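Local coordinates for intracellular serine protease (Bacillus licheniformis, PDB 4ZOQ), which probably acts as a subtilisin-like serine endopeptidase that cleaves lanthipeptide precursor peptides in a sequence-specific way, at residues B[64-74]-B[99-110]; B[245-256]-B[267-277]. All coordinates share one frame; numbering follows the deposited sequence.

Overall arrangement
The two contacts belong to one subtilase fold and follow each other along the chain, contact 1 closing before contact 2 opens. Their centres lie about 18 Å apart, the nearest atoms about 8 Å, and they do not touch. Contact 1 adds 64-74 alongside strand 102-110 of the central, mostly parallel sheet. Contact 2 is a separate two-stranded antiparallel sheet, 246-249 with 269-272. Helix 86-97 packs against both. The predicted charge relay system falls around them: Asp51 ends strand 46-51, next to 102-110; His86 begins helix 86-97; and Ser276, at the start of helix 275-297, belongs to contact 2 itself. Contact 1 thus approaches the predicted Asp51 and His86 through Leu109, and contact 2 carries the predicted serine.

Contact 1 (B[64-74]-B[99-110]); sequences SVNTNGGWNYI and PDVTITPYQVLD
Residues 64-66 and 71-73 run in the same direction as strand 102-107, touching it through two single backbone bridges, Val65 with Ile103 and Asn72 with Gln107. That strand belongs to the central sheet of the subtilase fold, beside strand 46-51. Ile103 N donates to Ser64 O at 2.8 Å, and Gln107 N to Trp71 O at 2.9 Å. Between the bridges the chain leaves the strand in a type I turn from Asn66 to Gly69. Asn66 uses both ends of its amide. OD1 accepts from Asn68 N in an Asx turn, while ND2 points straight at Thr104 OG1 (2.9 Å, 172° at the hydrogen), with the hydroxyl oxygen in the amide plane. His131 is a second partner of that hydroxyl. With an alanine in place of Asn66, Thr104 OG1 would probably be left with one partner fewer, and the turn would lose its side-chain bond. Gly70 lays its CA against Pro105 O, where a side chain would clash. Further on, the amides of Asn72 and Gln107 stack with their planes 17° apart. Gln107 CG is anti to the backbone N (chi1 -180°), and the extended chain carries the amide there. Asn72 OD1 forms another Asx turn with Ile74 N. Tyr73 and Tyr106 lie side by side. Their hydroxyls bond to Asp125 and Asp129, both beyond the two segments. Trp71 CD1 sits over the centre of the Tyr73 ring, and Tyr73 OH meets the edge of the Tyr106 ring, 3.3 Å from CD2.

Contact 2 (B[245-256]-B[267-277]); sequences LVLTTYPKGKDN and KGYSLSYGTSL
Tyr250 carries Ser270 CB over one face of its ring, a CH-pi contact 4.3 Å from the centroid, and Pro251 CD on the opposite face, nearer the rim. Asp255 O and a water lie at the edge, in the ring plane. That water joins the segments, donating to Lys254 O and accepting from Gly268 N. The Tyr269 ring turns an edge to Thr248 O, and the Tyr273 ring turns one to Leu245 CD2. These rings belong to or flank a two-stranded antiparallel sheet, 246-249 with 269-272. Val246-Ser272 and Thr248-Ser270 are its hydrogen-bonded pairs; Leu247-Leu271 and Thr249-Tyr269 are non-hydrogen-bonded. Ser270 O takes two donors from opposite faces of its carbonyl plane, Thr248 N at 2.8 Å and Thr248 OG1 at 2.6 Å. OG1 reaches it because it stands between the backbone N and the carbonyl carbon (chi1 60°). Thr248 CG2 then faces Leu277 CD1 at 3.8 Å, and Val246 CG2 touches the same methyl. On the side of Leu247, its CD1 meets Leu271 CD1 at 3.7 Å, the two side chains crossing at about a right angle. Asn256 ND2 donates to Tyr269 O at 3.1 Å; the same ND2 has its stronger partner in Ile265, outside the two segments. Asp260 takes the hydroxyl of Ser270, Asp60 that of Tyr269. At the exposed end Lys267 NZ and Asp255 OD1 make only a long salt bridge, 3.9 Å. The sheet therefore probably owes more to its buried bonds and methyl packing than to charge. Val246 and Thr248 pack on Leu277, the residue after Ser276, the predicted charge-relay serine.

Contact 1 (B[64-74]-B[99-110])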
loop_
_atom_site.group_PDB
_atom_site.type_symbol
_atom_site.label_atom_id
_atom_site.label_comp_id
_atom_site.label_asym_id
_atom_site.label_seq_id
_atom_site.Cartn_x
_atom_site.Cartn_y
_atom_site.Cartn_z
ATOM N N SER B 64 -13.443 -0.338 12.438
ATOM C CA SER B 64 -13.305 -0.027 11.002
ATOM C C SER B 64 -13.025 -1.247 10.153
ATOM O O SER B 64 -13.068 -1.187 8.920
ATOM C CB SER B 64 -12.174 0.980 10.765
ATOM O OG SER B 64 -12.357 2.150 11.536
ATOM N N VAL B 65 -12.640 -2.342 10.799
ATOM C CA VAL B 65 -12.323 -3.541 10.044
ATOM C C VAL B 65 -13.599 -4.050 9.390
ATOM O O VAL B 65 -14.672 -4.096 10.014
ATOM C CB VAL B 65 -11.684 -4.639 10.910
ATOM C CG1 VAL B 65 -11.558 -5.924 10.128
ATOM C CG2 VAL B 65 -10.317 -4.190 11.385
ATOM N N ASN B 66 -13.476 -4.325 8.094
ATOM C CA ASN B 66 -14.509 -4.978 7.315
ATOM C C ASN B 66 -15.065 -6.144 8.115
ATOM O O ASN B 66 -14.324 -7.051 8.485
ATOM C CB ASN B 66 -13.933 -5.441 5.971
ATOM C CG ASN B 66 -15.000 -5.865 4.992
ATOM O OD1 ASN B 66 -15.986 -6.497 5.366
ATOM N ND2 ASN B 66 -14.814 -5.507 3.725
ATOM N N THR B 67 -16.369 -6.132 8.358
ATOM C CA THR B 67 -16.991 -7.148 9.209
ATOM C C THR B 67 -16.821 -8.544 8.624
ATOM O O THR B 67 -16.749 -9.535 9.361
ATOM C CB THR B 67 -18.495 -6.848 9.433
ATOM O OG1 THR B 67 -19.112 -6.542 8.175
ATOM C CG2 THR B 67 -18.668 -5.643 10.342
ATOM N N ASN B 68 -16.679 -8.609 7.305
ATOM C CA ASN B 68 -16.472 -9.881 6.633
ATOM C C ASN B 68 -15.016 -10.312 6.721
ATOM O O ASN B 68 -14.634 -11.380 6.223
ATOM C CB ASN B 68 -16.869 -9.756 5.162
ATOM C CG ASN B 68 -18.342 -9.448 4.984
ATOM O OD1 ASN B 68 -19.157 -9.735 5.868
ATOM N ND2 ASN B 68 -18.697 -8.872 3.829
ATOM N N GLY B 69 -14.218 -9.498 7.413
ATOM C CA GLY B 69 -12.790 -9.717 7.484
ATOM C C GLY B 69 -12.254 -9.643 6.064
ATOM O O GLY B 69 -12.787 -8.925 5.208
ATOM N N GLY B 70 -11.232 -10.434 5.779
ATOM C CA GLY B 70 -10.670 -10.416 4.448
ATOM C C GLY B 70 -9.995 -11.713 4.071
ATOM O O GLY B 70 -9.947 -12.655 4.870
ATOM N N TRP B 71 -9.422 -11.748 2.869
ATOM C CA TRP B 71 -8.869 -12.984 2.364
ATOM C C TRP B 71 -7.351 -13.101 2.540
ATOM O O TRP B 71 -6.604 -12.148 2.324
ATOM C CB TRP B 71 -9.240 -13.124 0.896
ATOM C CG TRP B 71 -9.052 -14.499 0.374
ATOM C CD1 TRP B 71 -8.164 -14.910 -0.568
ATOM C CD2 TRP B 71 -9.750 -15.673 0.816
ATOM N NE1 TRP B 71 -8.293 -16.269 -0.775
ATOM C CE2 TRP B 71 -9.251 -16.760 0.075
ATOM C CE3 TRP B 71 -10.756 -15.905 1.763
ATOM C CZ2 TRP B 71 -9.726 -18.059 0.241
ATOM C CZ3 TRP B 71 -11.226 -17.202 1.931
ATOM C CH2 TRP B 71 -10.716 -18.258 1.169
ATOM N N ASN B 72 -6.919 -14.263 3.014
ATOM C CA ASN B 72 -5.515 -14.639 3.039
ATOM C C ASN B 72 -5.181 -15.468 1.784
ATOM O O ASN B 72 -5.627 -16.612 1.648
ATOM C CB ASN B 72 -5.215 -15.411 4.324
ATOM C CG ASN B 72 -3.785 -15.886 4.423
ATOM O OD1 ASN B 72 -3.038 -15.932 3.441
ATOM N ND2 ASN B 72 -3.391 -16.263 5.641
ATOM N N TYR B 73 -4.411 -14.897 0.861
ATOM C CA TYR B 73 -4.119 -15.590 -0.395
ATOM C C TYR B 73 -3.003 -16.609 -0.244
ATOM O O TYR B 73 -2.772 -17.423 -1.136
ATOM C CB TYR B 73 -3.774 -14.589 -1.501
ATOM C CG TYR B 73 -4.956 -13.731 -1.878
ATOM C CD1 TYR B 73 -5.779 -14.074 -2.950
ATOM C CD2 TYR B 73 -5.284 -12.607 -1.136
ATOM C CE1 TYR B 73 -6.871 -13.304 -3.286
ATOM C CE2 TYR B 73 -6.380 -11.832 -1.461
ATOM C CZ TYR B 73 -7.168 -12.179 -2.536
ATOM O OH TYR B 73 -8.257 -11.391 -2.854
ATOM N N ILE B 74 -2.299 -16.556 0.877
ATOM C CA ILE B 74 -1.187 -17.466 1.106
ATOM C C ILE B 74 -1.719 -18.828 1.555
ATOM O O ILE B 74 -1.207 -19.866 1.144
ATOM C CB ILE B 74 -0.167 -16.873 2.121
ATOM C CG1 ILE B 74 0.627 -15.765 1.433
ATOM C CG2 ILE B 74 0.825 -17.920 2.596
ATOM C CD1 ILE B 74 1.490 -14.951 2.360
ATOM N N PRO B 99 -10.521 7.785 10.690
ATOM C CA PRO B 99 -10.853 6.724 11.644
ATOM C C PRO B 99 -12.129 5.956 11.326
ATOM O O PRO B 99 -12.271 4.845 11.808
ATOM C CB PRO B 99 -10.962 7.474 12.993
ATOM C CG PRO B 99 -10.966 8.928 12.670
ATOM C CD PRO B 99 -10.318 9.095 11.334
ATOM N N ASP B 100 -13.000 6.484 10.480
ATOM C CA ASP B 100 -14.260 5.799 10.225
ATOM C C ASP B 100 -14.356 5.091 8.868
ATOM O O ASP B 100 -15.342 4.393 8.634
ATOM C CB ASP B 100 -15.417 6.799 10.359
ATOM C CG ASP B 100 -15.681 7.184 11.797
ATOM O OD1 ASP B 100 -15.410 6.334 12.664
ATOM O OD2 ASP B 100 -16.113 8.341 12.059
ATOM N N VAL B 101 -13.370 5.245 7.978
ATOM C CA VAL B 101 -13.428 4.503 6.710
ATOM C C VAL B 101 -13.216 3.033 6.972
ATOM O O VAL B 101 -12.569 2.654 7.954
ATOM C CB VAL B 101 -12.410 4.981 5.672
ATOM C CG1 VAL B 101 -12.798 6.360 5.168
ATOM C CG2 VAL B 101 -11.008 4.943 6.233
ATOM N N THR B 102 -13.764 2.183 6.104
ATOM C CA THR B 102 -13.639 0.752 6.356
ATOM C C THR B 102 -12.287 0.272 5.833
ATOM O O THR B 102 -11.794 0.769 4.820
ATOM C CB THR B 102 -14.808 -0.041 5.707
ATOM O OG1 THR B 102 -16.032 0.273 6.386
ATOM C CG2 THR B 102 -14.567 -1.534 5.785
ATOM N N ILE B 103 -11.655 -0.651 6.548
ATOM C CA ILE B 103 -10.374 -1.166 6.090
ATOM C C ILE B 103 -10.496 -2.666 5.848
ATOM O O ILE B 103 -10.866 -3.402 6.746
ATOM C CB ILE B 103 -9.232 -0.901 7.115
ATOM C CG1 ILE B 103 -8.956 0.592 7.285
ATOM C CG2 ILE B 103 -7.953 -1.601 6.694
ATOM C CD1 ILE B 103 -8.106 0.921 8.533
ATOM N N THR B 104 -10.152 -3.127 4.652
ATOM C CA THR B 104 -10.228 -4.556 4.358
ATOM C C THR B 104 -8.857 -5.155 4.090
ATOM O O THR B 104 -8.195 -4.771 3.127
ATOM C CB THR B 104 -11.091 -4.843 3.121
ATOM O OG1 THR B 104 -12.323 -4.112 3.180
ATOM C CG2 THR B 104 -11.350 -6.336 2.993
ATOM N N PRO B 105 -8.458 -6.152 4.893
ATOM C CA PRO B 105 -7.138 -6.780 4.729
ATOM C C PRO B 105 -7.133 -7.803 3.590
ATOM O O PRO B 105 -7.998 -8.683 3.568
ATOM C CB PRO B 105 -6.903 -7.472 6.081
ATOM C CG PRO B 105 -8.307 -7.825 6.565
ATOM C CD PRO B 105 -9.241 -6.749 6.000
ATOM N N TYR B 106 -6.213 -7.640 2.639
ATOM C CA TYR B 106 -5.908 -8.648 1.638
ATOM C C TYR B 106 -4.509 -9.149 1.899
ATOM O O TYR B 106 -3.531 -8.537 1.437
ATOM C CB TYR B 106 -6.006 -8.091 0.220
ATOM C CG TYR B 106 -7.418 -7.757 -0.223
ATOM C CD1 TYR B 106 -8.092 -6.657 0.300
ATOM C CD2 TYR B 106 -8.072 -8.537 -1.161
ATOM C CE1 TYR B 106 -9.370 -6.339 -0.100
ATOM C CE2 TYR B 106 -9.362 -8.227 -1.580
ATOM C CZ TYR B 106 -10.003 -7.127 -1.041
ATOM O OH TYR B 106 -11.278 -6.813 -1.444
ATOM N N GLN B 107 -4.420 -10.262 2.629
ATOM C CA GLN B 107 -3.146 -10.798 3.111
ATOM C C GLN B 107 -2.365 -11.531 2.027
ATOM O O GLN B 107 -2.718 -12.637 1.621
ATOM C CB GLN B 107 -3.371 -11.728 4.313
ATOM C CG GLN B 107 -2.071 -12.309 4.852
ATOM C CD GLN B 107 -2.237 -12.928 6.231
ATOM O OE1 GLN B 107 -3.344 -13.021 6.748
ATOM N NE2 GLN B 107 -1.130 -13.293 6.853
ATOM N N VAL B 108 -1.305 -10.898 1.551
ATOM C CA VAL B 108 -0.468 -11.490 0.513
ATOM C C VAL B 108 0.976 -11.632 0.964
ATOM O O VAL B 108 1.826 -12.084 0.209
ATOM C CB VAL B 108 -0.525 -10.661 -0.767
ATOM C CG1 VAL B 108 -1.957 -10.521 -1.239
ATOM C CG2 VAL B 108 0.080 -9.281 -0.528
ATOM N N LEU B 109 1.239 -11.242 2.202
ATOM C CA LEU B 109 2.575 -11.330 2.785
ATOM C C LEU B 109 2.535 -12.080 4.103
ATOM O O LEU B 109 1.514 -12.088 4.816
ATOM C CB LEU B 109 3.182 -9.939 3.036
ATOM C CG LEU B 109 3.262 -8.904 1.915
ATOM C CD1 LEU B 109 3.726 -7.574 2.493
ATOM C CD2 LEU B 109 4.202 -9.380 0.826
ATOM N N ASP B 110 3.621 -12.782 4.376
ATOM C CA ASP B 110 3.920 -13.272 5.713
ATOM C C ASP B 110 5.426 -13.214 5.886
ATOM O O ASP B 110 6.094 -12.496 5.144
ATOM C CB ASP B 110 3.332 -14.664 5.972
ATOM C CG ASP B 110 3.795 -15.709 4.971
ATOM O OD1 ASP B 110 4.732 -15.464 4.170
ATOM O OD2 ASP B 110 3.192 -16.801 5.004
HETATM O O HOH W 1 -14.716 3.360 13.156
#

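Contact 2 (B[245-256]-B[267-277])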
loop_
_atom_site.group_PDB
_atom_site.type_symbol
_atom_site.label_atom_id
_atom_site.label_comp_id
_atom_site.label_asym_id
_atom_site.label_seq_id
_atom_site.Cartn_x
_atom_site.Cartn_y
_atom_site.Cartn_z
ATOM N N LEU B 245 10.905 9.407 14.985
ATOM C CA LEU B 245 10.149 8.184 14.662
ATOM C C LEU B 245 8.639 8.422 14.746
ATOM O O LEU B 245 8.198 9.429 15.309
ATOM C CB LEU B 245 10.567 7.057 15.607
ATOM C CG LEU B 245 11.985 6.476 15.454
ATOM C CD1 LEU B 245 12.432 5.622 16.672
ATOM C CD2 LEU B 245 12.022 5.613 14.164
ATOM N N VAL B 246 7.845 7.490 14.221
ATOM C CA VAL B 246 6.402 7.668 14.235
ATOM C C VAL B 246 5.730 6.519 14.971
ATOM O O VAL B 246 6.195 5.374 14.908
ATOM C CB VAL B 246 5.815 7.813 12.789
ATOM C CG1 VAL B 246 6.388 9.062 12.131
ATOM C CG2 VAL B 246 6.054 6.565 11.909
ATOM N N LEU B 247 4.655 6.818 15.698
ATOM C CA LEU B 247 3.932 5.753 16.383
ATOM C C LEU B 247 3.098 4.942 15.382
ATOM O O LEU B 247 2.536 5.486 14.434
ATOM C CB LEU B 247 3.040 6.309 17.501
ATOM C CG LEU B 247 2.679 5.291 18.597
ATOM C CD1 LEU B 247 3.937 4.880 19.333
ATOM C CD2 LEU B 247 1.652 5.819 19.579
ATOM N N THR B 248 3.016 3.642 15.625
ATOM C CA THR B 248 2.191 2.724 14.839
ATOM C C THR B 248 1.308 1.871 15.752
ATOM O O THR B 248 1.668 1.549 16.903
ATOM C CB THR B 248 3.066 1.762 14.007
ATOM O OG1 THR B 248 3.906 0.981 14.888
ATOM C CG2 THR B 248 3.947 2.521 13.057
ATOM N N THR B 249 0.170 1.458 15.227
ATOM C CA THR B 249 -0.584 0.406 15.886
ATOM C C THR B 249 0.132 -0.891 15.570
ATOM O O THR B 249 0.526 -1.153 14.433
ATOM C CB THR B 249 -2.046 0.359 15.445
ATOM O OG1 THR B 249 -2.101 0.446 14.021
ATOM C CG2 THR B 249 -2.823 1.533 16.016
ATOM N N TYR B 250 0.306 -1.696 16.606
ATOM C CA TYR B 250 1.066 -2.932 16.517
ATOM C C TYR B 250 0.181 -4.017 17.142
ATOM O O TYR B 250 -0.615 -3.698 18.043
ATOM C CB TYR B 250 2.406 -2.763 17.232
ATOM C CG TYR B 250 3.478 -3.747 16.815
ATOM C CD1 TYR B 250 3.996 -3.740 15.515
ATOM C CD2 TYR B 250 4.016 -4.641 17.739
ATOM C CE1 TYR B 250 4.985 -4.631 15.131
ATOM C CE2 TYR B 250 5.011 -5.529 17.373
ATOM C CZ TYR B 250 5.493 -5.515 16.069
ATOM O OH TYR B 250 6.473 -6.393 15.718
ATOM N N PRO B 251 0.235 -5.260 16.609
ATOM C CA PRO B 251 -0.671 -6.313 17.096
ATOM C C PRO B 251 -0.638 -6.408 18.624
ATOM O O PRO B 251 0.417 -6.573 19.227
ATOM C CB PRO B 251 -0.128 -7.576 16.439
ATOM C CG PRO B 251 0.542 -7.096 15.183
ATOM C CD PRO B 251 1.152 -5.766 15.564
ATOM N N LYS B 252 -1.799 -6.259 19.245
ATOM C CA LYS B 252 -1.843 -6.053 20.680
ATOM C C LYS B 252 -1.295 -7.263 21.448
ATOM O O LYS B 252 -0.742 -7.120 22.537
ATOM C CB LYS B 252 -3.271 -5.741 21.121
ATOM C CG LYS B 252 -3.976 -6.925 21.715
ATOM C CD LYS B 252 -5.484 -6.764 21.781
ATOM C CE LYS B 252 -6.128 -7.030 20.442
ATOM N NZ LYS B 252 -7.578 -6.739 20.559
ATOM N N GLY B 253 -1.415 -8.453 20.876
ATOM C CA GLY B 253 -0.936 -9.629 21.569
ATOM C C GLY B 253 0.493 -9.970 21.219
ATOM O O GLY B 253 0.957 -11.065 21.518
ATOM N N LYS B 254 1.200 -9.033 20.597
ATOM C CA LYS B 254 2.569 -9.270 20.162
ATOM C C LYS B 254 3.471 -8.371 20.992
ATOM O O LYS B 254 3.085 -7.257 21.306
ATOM C CB LYS B 254 2.696 -9.010 18.652
ATOM C CG LYS B 254 3.967 -9.537 18.011
ATOM C CD LYS B 254 4.141 -9.081 16.564
ATOM C CE LYS B 254 5.521 -9.490 16.028
ATOM N NZ LYS B 254 5.504 -10.827 15.382
ATOM N N ASP B 255 4.641 -8.852 21.402
ATOM C CA ASP B 255 5.570 -8.008 22.170
ATOM C C ASP B 255 6.146 -6.918 21.275
ATOM O O ASP B 255 6.542 -7.198 20.144
ATOM C CB ASP B 255 6.731 -8.821 22.756
ATOM C CG ASP B 255 6.319 -9.729 23.911
ATOM O OD1 ASP B 255 5.334 -9.449 24.653
ATOM O OD2 ASP B 255 7.040 -10.729 24.100
ATOM N N ASN B 256 6.167 -5.676 21.741
ATOM C CA ASN B 256 6.819 -4.636 20.954
ATOM C C ASN B 256 8.292 -4.572 21.350
ATOM O O ASN B 256 8.754 -5.416 22.114
ATOM C CB ASN B 256 6.116 -3.283 21.112
ATOM C CG ASN B 256 6.056 -2.813 22.543
ATOM O OD1 ASN B 256 6.834 -3.259 23.405
ATOM N ND2 ASN B 256 5.098 -1.921 22.820
ATOM N N LYS B 267 1.839 -2.422 24.863
ATOM C CA LYS B 267 1.587 -3.228 23.686
ATOM C C LYS B 267 0.383 -2.733 22.919
ATOM O O LYS B 267 -0.521 -2.137 23.491
ATOM C CB LYS B 267 1.427 -4.697 24.028
ATOM C CG LYS B 267 2.754 -5.374 24.378
ATOM C CD LYS B 267 2.504 -6.826 24.826
ATOM C CE LYS B 267 2.514 -6.980 26.336
ATOM N NZ LYS B 267 2.136 -8.380 26.695
ATOM N N GLY B 268 0.410 -2.929 21.600
ATOM C CA GLY B 268 -0.621 -2.372 20.749
ATOM C C GLY B 268 -0.087 -1.186 19.971
ATOM O O GLY B 268 -0.777 -0.669 19.090
ATOM N N TYR B 269 1.097 -0.701 20.362
ATOM C CA TYR B 269 1.763 0.398 19.669
ATOM C C TYR B 269 3.245 0.127 19.559
ATOM O O TYR B 269 3.811 -0.597 20.387
ATOM C CB TYR B 269 1.523 1.746 20.368
ATOM C CG TYR B 269 0.059 2.018 20.596
ATOM C CD1 TYR B 269 -0.763 2.448 19.550
ATOM C CD2 TYR B 269 -0.514 1.835 21.850
ATOM C CE1 TYR B 269 -2.118 2.671 19.746
ATOM C CE2 TYR B 269 -1.868 2.074 22.059
ATOM C CZ TYR B 269 -2.665 2.490 21.001
ATOM O OH TYR B 269 -4.005 2.734 21.208
ATOM N N SER B 270 3.869 0.696 18.523
ATOM C CA SER B 270 5.317 0.590 18.335
ATOM C C SER B 270 5.870 1.787 17.554
ATOM O O SER B 270 5.231 2.336 16.641
ATOM C CB SER B 270 5.705 -0.717 17.635
ATOM O OG SER B 270 7.124 -0.874 17.558
ATOM N N LEU B 271 7.082 2.164 17.906
ATOM C CA LEU B 271 7.774 3.237 17.253
ATOM C C LEU B 271 8.457 2.665 16.020
ATOM O O LEU B 271 9.151 1.645 16.087
ATOM C CB LEU B 271 8.774 3.839 18.229
ATOM C CG LEU B 271 8.801 5.346 18.399
ATOM C CD1 LEU B 271 7.385 5.900 18.590
ATOM C CD2 LEU B 271 9.642 5.607 19.622
ATOM N N SER B 272 8.280 3.323 14.890
ATOM C CA SER B 272 8.784 2.789 13.636
ATOM C C SER B 272 9.008 3.901 12.610
ATOM O O SER B 272 8.930 5.089 12.943
ATOM C CB SER B 272 7.778 1.747 13.108
ATOM O OG SER B 272 8.293 0.986 12.026
ATOM N N TYR B 273 9.260 3.505 11.364
ATOM C CA TYR B 273 9.483 4.437 10.259
ATOM C C TYR B 273 9.342 3.706 8.915
ATOM O O TYR B 273 9.425 2.488 8.871
ATOM C CB TYR B 273 10.861 5.108 10.398
ATOM C CG TYR B 273 12.038 4.208 10.058
ATOM C CD1 TYR B 273 12.403 3.951 8.741
ATOM C CD2 TYR B 273 12.780 3.595 11.076
ATOM C CE1 TYR B 273 13.481 3.111 8.431
ATOM C CE2 TYR B 273 13.867 2.757 10.783
ATOM C CZ TYR B 273 14.211 2.520 9.454
ATOM O OH TYR B 273 15.289 1.707 9.156
ATOM N N GLY B 274 9.206 4.453 7.824
ATOM C CA GLY B 274 9.255 3.874 6.494
ATOM C C GLY B 274 8.222 4.399 5.502
ATOM O O GLY B 274 7.171 4.995 5.894
ATOM N N THR B 275 8.543 4.226 4.212
ATOM C CA THR B 275 7.612 4.568 3.141
ATOM C C THR B 275 6.344 3.710 3.271
ATOM O O THR B 275 5.257 4.099 2.828
ATOM C CB THR B 275 8.207 4.386 1.705
ATOM O OG1 THR B 275 8.715 3.061 1.549
ATOM C CG2 THR B 275 9.330 5.386 1.414
ATOM N N SER B 276 6.457 2.550 3.897
ATOM C CA SER B 276 5.260 1.728 4.072
ATOM C C SER B 276 4.276 2.390 5.032
ATOM O O SER B 276 3.121 2.020 5.125
ATOM C CB SER B 276 5.636 0.345 4.595
ATOM O OG SER B 276 6.089 0.414 5.938
ATOM N N LEU B 277 4.770 3.391 5.745
ATOM C CA LEU B 277 3.976 4.150 6.675
ATOM C C LEU B 277 3.577 5.491 6.060
ATOM O O LEU B 277 2.692 6.168 6.567
ATOM C CB LEU B 277 4.755 4.366 7.966
ATOM C CG LEU B 277 5.201 3.066 8.638
ATOM C CD1 LEU B 277 5.973 3.368 9.908
ATOM C CD2 LEU B 277 4.017 2.108 8.904
HETATM O O HOH W 2 2.453 -4.635 20.747
#